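PDB 3BTP: single-strand DNA-binding protein from Agrobacterium tumefaciens, which binds single-stranded but not double-stranded DNA whatever its sequence, and mediates the uptake of single-stranded T-DNA copies into the host nucleus. Local coordinates for residues V156-P161 with S317-S322; P162-E167 with S309-M314; I482-E487 with V499-L504. All blocks are in the same frame, centred on the assembly; numbering follows the deposited sequence.

Contact 1 (V156-P161 with S317-S322)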
loop_
_atom_site.group_PDB
_atom_site.type_symbol
_atom_site.label_atom_id
_atom_site.label_comp_id
_atom_site.label_asym_id
_atom_site.label_seq_id
_atom_site.Cartn_x
_atom_site.Cartn_y
_atom_site.Cartn_z
ATOM N N VAL A 156 4.641 5.777 -6.608
ATOM C CA VAL A 156 5.702 5.157 -5.795
ATOM C C VAL A 156 6.549 4.099 -6.556
ATOM O O VAL A 156 7.414 3.454 -5.960
ATOM C CB VAL A 156 5.124 4.560 -4.444
ATOM C CG1 VAL A 156 4.472 5.691 -3.603
ATOM C CG2 VAL A 156 4.043 3.538 -4.699
ATOM N N GLY A 157 6.339 3.898 -7.859
ATOM C CA GLY A 157 7.180 2.911 -8.546
ATOM C C GLY A 157 6.639 1.480 -8.551
ATOM O O GLY A 157 7.356 0.560 -8.883
ATOM N N ASN A 158 5.375 1.308 -8.145
ATOM C CA ASN A 158 4.576 0.093 -8.453
ATOM C C ASN A 158 4.222 0.145 -9.923
ATOM O O ASN A 158 4.094 1.248 -10.487
ATOM C CB ASN A 158 3.278 0.041 -7.670
ATOM C CG ASN A 158 3.480 0.214 -6.168
ATOM O OD1 ASN A 158 4.418 -0.303 -5.558
ATOM N ND2 ASN A 158 2.581 0.967 -5.569
ATOM N N TYR A 159 4.087 -1.024 -10.532
ATOM C CA TYR A 159 3.743 -1.141 -11.946
ATOM C C TYR A 159 2.420 -1.920 -12.110
ATOM O O TYR A 159 2.258 -3.074 -11.642
ATOM C CB TYR A 159 4.934 -1.770 -12.765
ATOM C CG TYR A 159 6.047 -0.764 -13.133
ATOM C CD1 TYR A 159 6.003 -0.046 -14.294
ATOM C CD2 TYR A 159 7.091 -0.506 -12.277
ATOM C CE1 TYR A 159 7.011 0.880 -14.639
ATOM C CE2 TYR A 159 8.105 0.446 -12.582
ATOM C CZ TYR A 159 8.058 1.123 -13.774
ATOM O OH TYR A 159 9.018 2.069 -14.090
ATOM N N TYR A 160 1.490 -1.285 -12.797
ATOM C CA TYR A 160 0.123 -1.809 -13.000
ATOM C C TYR A 160 -0.056 -2.210 -14.428
ATOM O O TYR A 160 0.290 -1.445 -15.324
ATOM C CB TYR A 160 -0.939 -0.730 -12.743
ATOM C CG TYR A 160 -1.207 -0.411 -11.288
ATOM C CD1 TYR A 160 -2.364 -0.885 -10.667
ATOM C CD2 TYR A 160 -0.299 0.342 -10.523
ATOM C CE1 TYR A 160 -2.631 -0.590 -9.358
ATOM C CE2 TYR A 160 -0.537 0.611 -9.185
ATOM C CZ TYR A 160 -1.720 0.145 -8.605
ATOM O OH TYR A 160 -2.044 0.443 -7.293
ATOM N N PRO A 161 -0.652 -3.409 -14.634
ATOM C CA PRO A 161 -1.058 -3.844 -15.976
ATOM C C PRO A 161 -2.381 -3.178 -16.244
ATOM O O PRO A 161 -2.965 -2.636 -15.315
ATOM C CB PRO A 161 -1.168 -5.389 -15.841
ATOM C CG PRO A 161 -1.565 -5.616 -14.358
ATOM C CD PRO A 161 -0.999 -4.398 -13.565
ATOM N N SER A 317 9.394 -3.178 -3.853
ATOM C CA SER A 317 9.824 -3.774 -2.573
ATOM C C SER A 317 9.874 -2.746 -1.397
ATOM O O SER A 317 9.388 -3.031 -0.275
ATOM C CB SER A 317 11.186 -4.472 -2.822
ATOM O OG SER A 317 12.241 -3.508 -2.798
ATOM N N LYS A 318 10.414 -1.556 -1.641
ATOM C CA LYS A 318 10.404 -0.481 -0.619
ATOM C C LYS A 318 9.009 0.071 -0.323
ATOM O O LYS A 318 8.696 0.397 0.806
ATOM C CB LYS A 318 11.321 0.673 -1.071
ATOM C CG LYS A 318 12.722 0.211 -1.417
ATOM C CD LYS A 318 13.767 1.396 -1.571
ATOM C CE LYS A 318 15.262 0.745 -1.449
ATOM N NZ LYS A 318 16.164 1.417 -0.447
ATOM N N TYR A 319 8.157 0.228 -1.337
ATOM C CA TYR A 319 6.744 0.519 -1.044
ATOM C C TYR A 319 6.103 -0.523 -0.046
ATOM O O TYR A 319 5.428 -0.178 0.944
ATOM C CB TYR A 319 5.883 0.603 -2.305
ATOM C CG TYR A 319 4.501 1.039 -1.909
ATOM C CD1 TYR A 319 4.284 2.306 -1.391
ATOM C CD2 TYR A 319 3.427 0.154 -1.954
ATOM C CE1 TYR A 319 3.024 2.723 -0.998
ATOM C CE2 TYR A 319 2.148 0.543 -1.572
ATOM C CZ TYR A 319 1.961 1.822 -1.062
ATOM O OH TYR A 319 0.702 2.242 -0.680
ATOM N N LEU A 320 6.300 -1.793 -0.334
ATOM C CA LEU A 320 5.783 -2.876 0.539
ATOM C C LEU A 320 6.318 -2.769 1.988
ATOM O O LEU A 320 5.555 -2.856 2.930
ATOM C CB LEU A 320 6.163 -4.244 -0.071
ATOM C CG LEU A 320 5.443 -4.688 -1.360
ATOM C CD1 LEU A 320 5.995 -6.051 -1.877
ATOM C CD2 LEU A 320 3.947 -4.739 -1.165
ATOM N N GLU A 321 7.621 -2.549 2.153
ATOM C CA GLU A 321 8.210 -2.364 3.474
ATOM C C GLU A 321 7.697 -1.140 4.181
ATOM O O GLU A 321 7.465 -1.203 5.404
ATOM C CB GLU A 321 9.753 -2.211 3.398
ATOM C CG GLU A 321 10.436 -3.478 3.012
ATOM C CD GLU A 321 10.249 -4.525 4.082
ATOM O OE1 GLU A 321 10.631 -4.273 5.255
ATOM O OE2 GLU A 321 9.685 -5.580 3.756
ATOM N N SER A 322 7.554 -0.007 3.469
ATOM C CA SER A 322 6.891 1.187 4.098
ATOM C C SER A 322 5.444 0.902 4.531
ATOM O O SER A 322 4.917 1.573 5.412
ATOM C CB SER A 322 6.888 2.420 3.146
ATOM O OG SER A 322 5.866 2.324 2.138
#

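Contact 2 (P162-E167 with S309-M314)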
loop_
_atom_site.group_PDB
_atom_site.type_symbol
_atom_site.label_atom_id
_atom_site.label_comp_id
_atom_site.label_asym_id
_atom_site.label_seq_id
_atom_site.Cartn_x
_atom_site.Cartn_y
_atom_site.Cartn_z
ATOM N N PRO A 162 -2.860 -3.196 -17.510
ATOM C CA PRO A 162 -3.874 -2.280 -18.002
ATOM C C PRO A 162 -5.245 -2.253 -17.309
ATOM O O PRO A 162 -5.696 -1.161 -17.055
ATOM C CB PRO A 162 -3.991 -2.666 -19.510
ATOM C CG PRO A 162 -2.637 -3.227 -19.808
ATOM C CD PRO A 162 -2.350 -4.041 -18.608
ATOM N N PRO A 163 -5.911 -3.446 -17.085
ATOM C CA PRO A 163 -7.279 -3.448 -16.493
ATOM C C PRO A 163 -7.247 -2.864 -15.080
ATOM O O PRO A 163 -8.190 -2.182 -14.683
ATOM C CB PRO A 163 -7.633 -4.929 -16.364
ATOM C CG PRO A 163 -6.306 -5.734 -16.602
ATOM C CD PRO A 163 -5.380 -4.812 -17.341
ATOM N N LEU A 164 -6.119 -3.065 -14.369
ATOM C CA LEU A 164 -5.896 -2.467 -13.052
ATOM C C LEU A 164 -5.444 -1.024 -13.068
ATOM O O LEU A 164 -5.870 -0.286 -12.260
ATOM C CB LEU A 164 -4.902 -3.335 -12.246
ATOM C CG LEU A 164 -5.333 -4.808 -12.026
ATOM C CD1 LEU A 164 -4.288 -5.526 -11.232
ATOM C CD2 LEU A 164 -6.681 -5.036 -11.391
ATOM N N ALA A 165 -4.535 -0.631 -13.958
ATOM C CA ALA A 165 -4.208 0.763 -14.108
ATOM C C ALA A 165 -5.425 1.608 -14.395
ATOM O O ALA A 165 -5.547 2.718 -13.874
ATOM C CB ALA A 165 -3.028 0.994 -15.254
ATOM N N PHE A 166 -6.310 1.115 -15.270
ATOM C CA PHE A 166 -7.549 1.813 -15.601
ATOM C C PHE A 166 -8.439 2.028 -14.359
ATOM O O PHE A 166 -8.868 3.152 -14.067
ATOM C CB PHE A 166 -8.319 1.021 -16.654
ATOM C CG PHE A 166 -9.562 1.769 -17.187
ATOM C CD1 PHE A 166 -9.471 2.699 -18.213
ATOM C CD2 PHE A 166 -10.794 1.518 -16.684
ATOM C CE1 PHE A 166 -10.616 3.386 -18.653
ATOM C CE2 PHE A 166 -11.910 2.195 -17.133
ATOM C CZ PHE A 166 -11.805 3.128 -18.104
ATOM N N GLU A 167 -8.753 0.950 -13.638
ATOM C CA GLU A 167 -9.630 1.070 -12.450
ATOM C C GLU A 167 -8.983 1.866 -11.317
ATOM O O GLU A 167 -9.689 2.418 -10.463
ATOM C CB GLU A 167 -10.148 -0.315 -11.969
ATOM C CG GLU A 167 -11.250 -0.840 -12.963
ATOM C CD GLU A 167 -12.482 0.133 -13.058
ATOM O OE1 GLU A 167 -12.610 1.049 -12.197
ATOM O OE2 GLU A 167 -13.344 -0.010 -13.938
ATOM N N SER A 309 1.883 -9.164 -7.137
ATOM C CA SER A 309 0.721 -9.411 -6.353
ATOM C C SER A 309 -0.142 -10.470 -7.093
ATOM O O SER A 309 0.010 -10.663 -8.321
ATOM C CB SER A 309 0.023 -8.038 -6.154
ATOM O OG SER A 309 -1.295 -8.188 -5.741
ATOM N N LYS A 310 -1.005 -11.188 -6.388
ATOM C CA LYS A 310 -1.975 -12.094 -7.101
ATOM C C LYS A 310 -2.845 -11.424 -8.145
ATOM O O LYS A 310 -3.381 -12.082 -9.054
ATOM C CB LYS A 310 -2.879 -12.839 -6.126
ATOM C CG LYS A 310 -2.061 -13.845 -5.317
ATOM C CD LYS A 310 -2.756 -14.210 -4.020
ATOM C CE LYS A 310 -1.667 -14.510 -2.982
ATOM N NZ LYS A 310 -1.178 -15.930 -3.208
ATOM N N SER A 311 -2.948 -10.110 -8.059
ATOM C CA SER A 311 -3.725 -9.346 -9.014
ATOM C C SER A 311 -2.989 -9.080 -10.329
ATOM O O SER A 311 -3.592 -8.773 -11.419
ATOM C CB SER A 311 -4.196 -8.057 -8.350
ATOM O OG SER A 311 -3.053 -7.237 -8.091
ATOM N N GLY A 312 -1.683 -9.156 -10.265
ATOM C CA GLY A 312 -0.942 -8.743 -11.427
ATOM C C GLY A 312 -0.090 -7.519 -11.195
ATOM O O GLY A 312 0.869 -7.329 -11.907
ATOM N N ILE A 313 -0.403 -6.723 -10.176
ATOM C CA ILE A 313 0.433 -5.591 -9.795
ATOM C C ILE A 313 1.825 -6.001 -9.332
ATOM O O ILE A 313 1.980 -6.865 -8.519
ATOM C CB ILE A 313 -0.243 -4.675 -8.699
ATOM C CG1 ILE A 313 -1.688 -4.323 -9.083
ATOM C CG2 ILE A 313 0.643 -3.457 -8.336
ATOM C CD1 ILE A 313 -2.399 -3.727 -7.945
ATOM N N MET A 314 2.838 -5.307 -9.832
ATOM C CA MET A 314 4.214 -5.462 -9.392
ATOM C C MET A 314 4.567 -4.343 -8.458
ATOM O O MET A 314 4.902 -3.229 -8.885
ATOM C CB MET A 314 5.109 -5.424 -10.638
ATOM C CG MET A 314 4.670 -6.427 -11.623
ATOM S SD MET A 314 5.602 -7.956 -11.694
ATOM C CE MET A 314 6.404 -8.019 -10.302
#

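Contact 3 (I482-E487 with V499-L504)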
loop_
_atom_site.group_PDB
_atom_site.type_symbol
_atom_site.label_atom_id
_atom_site.label_comp_id
_atom_site.label_asym_id
_atom_site.label_seq_id
_atom_site.Cartn_x
_atom_site.Cartn_y
_atom_site.Cartn_z
ATOM N N ILE A 482 -5.514 1.938 23.874
ATOM C CA ILE A 482 -6.536 2.432 24.760
ATOM C C ILE A 482 -6.146 3.835 25.179
ATOM O O ILE A 482 -4.970 4.083 25.541
ATOM C CB ILE A 482 -6.699 1.499 25.988
ATOM C CG1 ILE A 482 -6.748 0.008 25.556
ATOM C CG2 ILE A 482 -7.986 1.900 26.820
ATOM C CD1 ILE A 482 -8.056 -0.358 24.776
ATOM N N ALA A 483 -7.100 4.761 25.094
ATOM C CA ALA A 483 -6.869 6.123 25.609
ATOM C C ALA A 483 -6.814 6.072 27.110
ATOM O O ALA A 483 -7.834 5.833 27.742
ATOM C CB ALA A 483 -7.973 7.131 25.158
ATOM N N ASP A 484 -5.636 6.331 27.657
ATOM C CA ASP A 484 -5.410 6.255 29.075
ATOM C C ASP A 484 -6.091 7.365 29.878
ATOM O O ASP A 484 -6.430 8.432 29.359
ATOM C CB ASP A 484 -3.884 6.246 29.375
ATOM C CG ASP A 484 -3.151 5.139 28.625
ATOM O OD1 ASP A 484 -3.674 4.001 28.517
ATOM O OD2 ASP A 484 -2.066 5.411 28.103
ATOM N N ARG A 485 -6.241 7.083 31.169
ATOM C CA ARG A 485 -6.857 7.951 32.117
ATOM C C ARG A 485 -5.979 7.900 33.353
ATOM O O ARG A 485 -5.427 6.849 33.667
ATOM C CB ARG A 485 -8.301 7.490 32.415
ATOM C CG ARG A 485 -9.237 8.033 31.472
ATOM C CD ARG A 485 -10.576 7.687 31.804
ATOM N NE ARG A 485 -11.489 7.854 30.683
ATOM C CZ ARG A 485 -12.196 8.954 30.367
ATOM N NH1 ARG A 485 -12.125 10.077 31.053
ATOM N NH2 ARG A 485 -12.984 8.918 29.316
ATOM N N ASN A 486 -5.839 9.018 34.059
ATOM C CA ASN A 486 -5.050 8.990 35.318
ATOM C C ASN A 486 -5.808 8.380 36.541
ATOM O O ASN A 486 -6.912 7.804 36.408
ATOM C CB ASN A 486 -4.463 10.373 35.609
ATOM C CG ASN A 486 -5.526 11.408 35.900
ATOM O OD1 ASN A 486 -6.681 11.075 36.137
ATOM N ND2 ASN A 486 -5.137 12.681 35.869
ATOM N N GLU A 487 -5.234 8.491 37.720
ATOM C CA GLU A 487 -5.960 8.057 38.923
ATOM C C GLU A 487 -7.319 8.816 39.190
ATOM O O GLU A 487 -8.318 8.180 39.671
ATOM C CB GLU A 487 -5.022 8.104 40.109
ATOM C CG GLU A 487 -5.369 7.180 41.261
ATOM C CD GLU A 487 -4.796 7.718 42.594
ATOM O OE1 GLU A 487 -3.678 8.348 42.582
ATOM O OE2 GLU A 487 -5.483 7.536 43.643
ATOM N N VAL A 499 -2.302 -5.096 25.842
ATOM C CA VAL A 499 -1.421 -6.103 26.469
ATOM C C VAL A 499 -0.768 -5.607 27.736
ATOM O O VAL A 499 -0.552 -6.380 28.716
ATOM C CB VAL A 499 -0.302 -6.630 25.484
ATOM C CG1 VAL A 499 0.670 -7.550 26.194
ATOM C CG2 VAL A 499 -0.936 -7.407 24.288
ATOM N N GLU A 500 -0.452 -4.316 27.743
ATOM C CA GLU A 500 -0.010 -3.710 28.968
ATOM C C GLU A 500 -1.124 -3.634 30.006
ATOM O O GLU A 500 -0.843 -3.700 31.188
ATOM C CB GLU A 500 0.609 -2.322 28.721
ATOM C CG GLU A 500 1.988 -2.392 28.178
ATOM C CD GLU A 500 2.941 -2.956 29.235
ATOM O OE1 GLU A 500 3.243 -2.191 30.205
ATOM O OE2 GLU A 500 3.337 -4.159 29.115
ATOM N N TYR A 501 -2.383 -3.463 29.578
ATOM C CA TYR A 501 -3.488 -3.403 30.556
ATOM C C TYR A 501 -3.626 -4.763 31.305
ATOM O O TYR A 501 -3.798 -4.797 32.518
ATOM C CB TYR A 501 -4.818 -2.991 29.918
ATOM C CG TYR A 501 -5.030 -1.493 29.852
ATOM C CD1 TYR A 501 -4.349 -0.715 28.925
ATOM C CD2 TYR A 501 -5.889 -0.858 30.747
ATOM C CE1 TYR A 501 -4.535 0.646 28.860
ATOM C CE2 TYR A 501 -6.089 0.562 30.730
ATOM C CZ TYR A 501 -5.412 1.292 29.764
ATOM O OH TYR A 501 -5.630 2.638 29.687
ATOM N N GLU A 502 -3.517 -5.831 30.553
ATOM C CA GLU A 502 -3.516 -7.190 31.052
ATOM C C GLU A 502 -2.321 -7.523 31.939
ATOM O O GLU A 502 -2.473 -8.122 32.963
ATOM C CB GLU A 502 -3.518 -8.120 29.848
ATOM C CG GLU A 502 -4.578 -9.125 29.871
ATOM C CD GLU A 502 -4.576 -9.949 28.558
ATOM O OE1 GLU A 502 -4.927 -9.340 27.485
ATOM O OE2 GLU A 502 -4.203 -11.162 28.609
ATOM N N ARG A 503 -1.140 -7.104 31.552
ATOM C CA ARG A 503 0.074 -7.416 32.262
ATOM C C ARG A 503 0.037 -6.712 33.618
ATOM O O ARG A 503 0.235 -7.337 34.634
ATOM C CB ARG A 503 1.317 -7.050 31.433
ATOM C CG ARG A 503 2.681 -7.260 32.160
ATOM C CD ARG A 503 3.855 -6.797 31.230
ATOM N NE ARG A 503 4.045 -5.321 31.274
ATOM C CZ ARG A 503 4.533 -4.658 32.327
ATOM N NH1 ARG A 503 4.854 -5.299 33.464
ATOM N NH2 ARG A 503 4.653 -3.351 32.286
ATOM N N LEU A 504 -0.309 -5.429 33.633
ATOM C CA LEU A 504 -0.414 -4.682 34.891
ATOM C C LEU A 504 -1.734 -4.890 35.630
ATOM O O LEU A 504 -1.940 -4.268 36.659
ATOM C CB LEU A 504 -0.178 -3.176 34.647
ATOM C CG LEU A 504 1.205 -2.836 34.074
ATOM C CD1 LEU A 504 1.322 -1.370 33.670
ATOM C CD2 LEU A 504 2.256 -3.215 35.094
HETATM O O HOH W 1 -6.210 4.111 31.678
#

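Contact 1 (V156-P161 with S317-S322)
V156 and N158, in the turn before strand 159-160, lie over the same face of the Y319 ring on helix 317-323. The apolar half is a CH-pi contact: V156 CG2 stands 3.9 Å from the centroid of the Y319 ring, 27° off its normal. Its approach is nearest at one corner, V156 CG2 to Y319 CD1 at 3.5 Å. A small branched valine suits this place, since its compact branch lays CG2 on the face, with CB and CG1 also close to Y319 CD1. Y319 CG is anti to its backbone N (chi1 -174°), which carries the ring out from the helix toward the turn.

The polar half involves the amide of N158, tilted 72° from the ring plane, with ND2 3.8 Å above that plane near the rim while OD1 lies 3.7 Å from Y319 CB. This amide is held by other partners: ND2 donates to D154 OD2, and OD1 accepts from D316 N. Asparagine fits because it can do both while resting on an aromatic surface. Y319 OH pairs with Y373 OH.

Helix 371-377 touches V156 and Y319 through N377, whereas strand 159-160 bonds through Y159 to M314, the first residue of strand 314-316, which leads directly into helix 317-323.

Contact 2 (P162-E167 with S309-M314)
L164 and I313 bring the two backbones to 7.8 Å between their CA atoms, where the short helix 162-167 faces a type I turn running from S309 to G312. One leucine methyl makes the whole contact from the helix side. L164 is fully stretched, with CD1 anti to CA (chi2 180°), and so drives CD1 into the corner between S311 and I313.

Three groups receive it. The carbonyl oxygen S311 O is closest, 3.3 Å from L164 CD1, a snug van der Waals fit. I313 CG1 lies 3.6 Å from L164 CD1, the two side chains passing at a slant. The third is the S311 side chain, whose CB and OG are both about 3.8 Å from L164 CD1. Leucine and isoleucine suit this buried spot because their branched hydrocarbon chains pack without needing a polar partner, L164 also resting on Y250.

S311 is small enough to fit beneath the methyl and still keep its hydroxyl occupied: OG takes a weak bond from I313 N at 3.4 Å and is hydrogen-bonded to an acidic side chain on the chain of another protein. S309 OG also bonds to an acidic side chain of that chain, whose backbone in addition packs on L164. The partner is probably the secretion chaperone of this protein.

G312 has a positive phi of 115°, where any CB would press on the carbonyl oxygen of S311; glycine alone accepts this without strain. The turn is closed by G312 N to S309 O at 3.0 Å, and S309 N bonds to I313 O at 2.7 Å. This pairing is that of a type I turn with a G1 beta bulge, the classic tight connection of a beta hairpin, joining antiparallel strands 304-308 and 314-316.

Contact 3 (I482-E487 with V499-L504)
Y501 reaches from helix 498-503 to I482 and D484 on strand 480-485, bridging segments whose axes approach to 11.1 Å at an angle of 49°. Its CB points at the strand and, with CG swung to a chi1 of -87°, sends the ring across the gap. The first ring atom to touch is CD1, which grazes I482 CG1. Next, Y501 CE1 lies 3.7 Å from I482 CB, an oblique approach. Farther along, Y501 CZ is 4.0 Å from I482 CG2. A beta-branched isoleucine is apt here, because CB and both its branches lie along one flank of the ring.

At the tip, the phenol hydroxyl donates a hydrogen bond from Y501 OH to D484 OD1, 2.7 Å long. It meets the anti lone pair, away from the other carboxylate oxygen; OD1 lies at the ring edge, near its plane, with the carboxylate turned 31° from the ring. A water donates to the same hydroxyl and accepts from R485 N at 3.0 Å, so the tip is gripped twice. Tyrosine thus joins an apolar shaft to a polar end. D484 OD2 is engaged by the hydroxyls of T494 and T496, which anchor the carboxylate that in turn positions the phenol.

On the helix itself, R503 grips E500 side-on, NE to OE2 at 2.6 Å and NH2 to OE1, a salt bridge between residues one helical turn apart.

T496 also touches Y501. Strand 480-485 pairs with strand 494-497 in a closed antiparallel barrel, and the helix that follows directly packs back on this strand pair through its tyrosine.

How the contacts relate
Contacts 1 and 2 are buried neighbours, their centres 12 Å apart, and are linked twice along the chain: strand 159-160 runs straight into helix 162-167, while the hairpin loop 309-314 runs through strand 314-316 into helix 317-323. They meet where Y159 N probably bonds M314 O and where Y160 packs on I313 and A165. Along the chain, contact 2 is nested within the loop closed by contact 1. Contact 3, in the barrel with its centre about 31 Å from the centre of the chain, is also buried, though Y501 is partly exposed. The two inner contacts join their segments by packing alone; contact 3 adds a direct hydrogen bond and a bridging water.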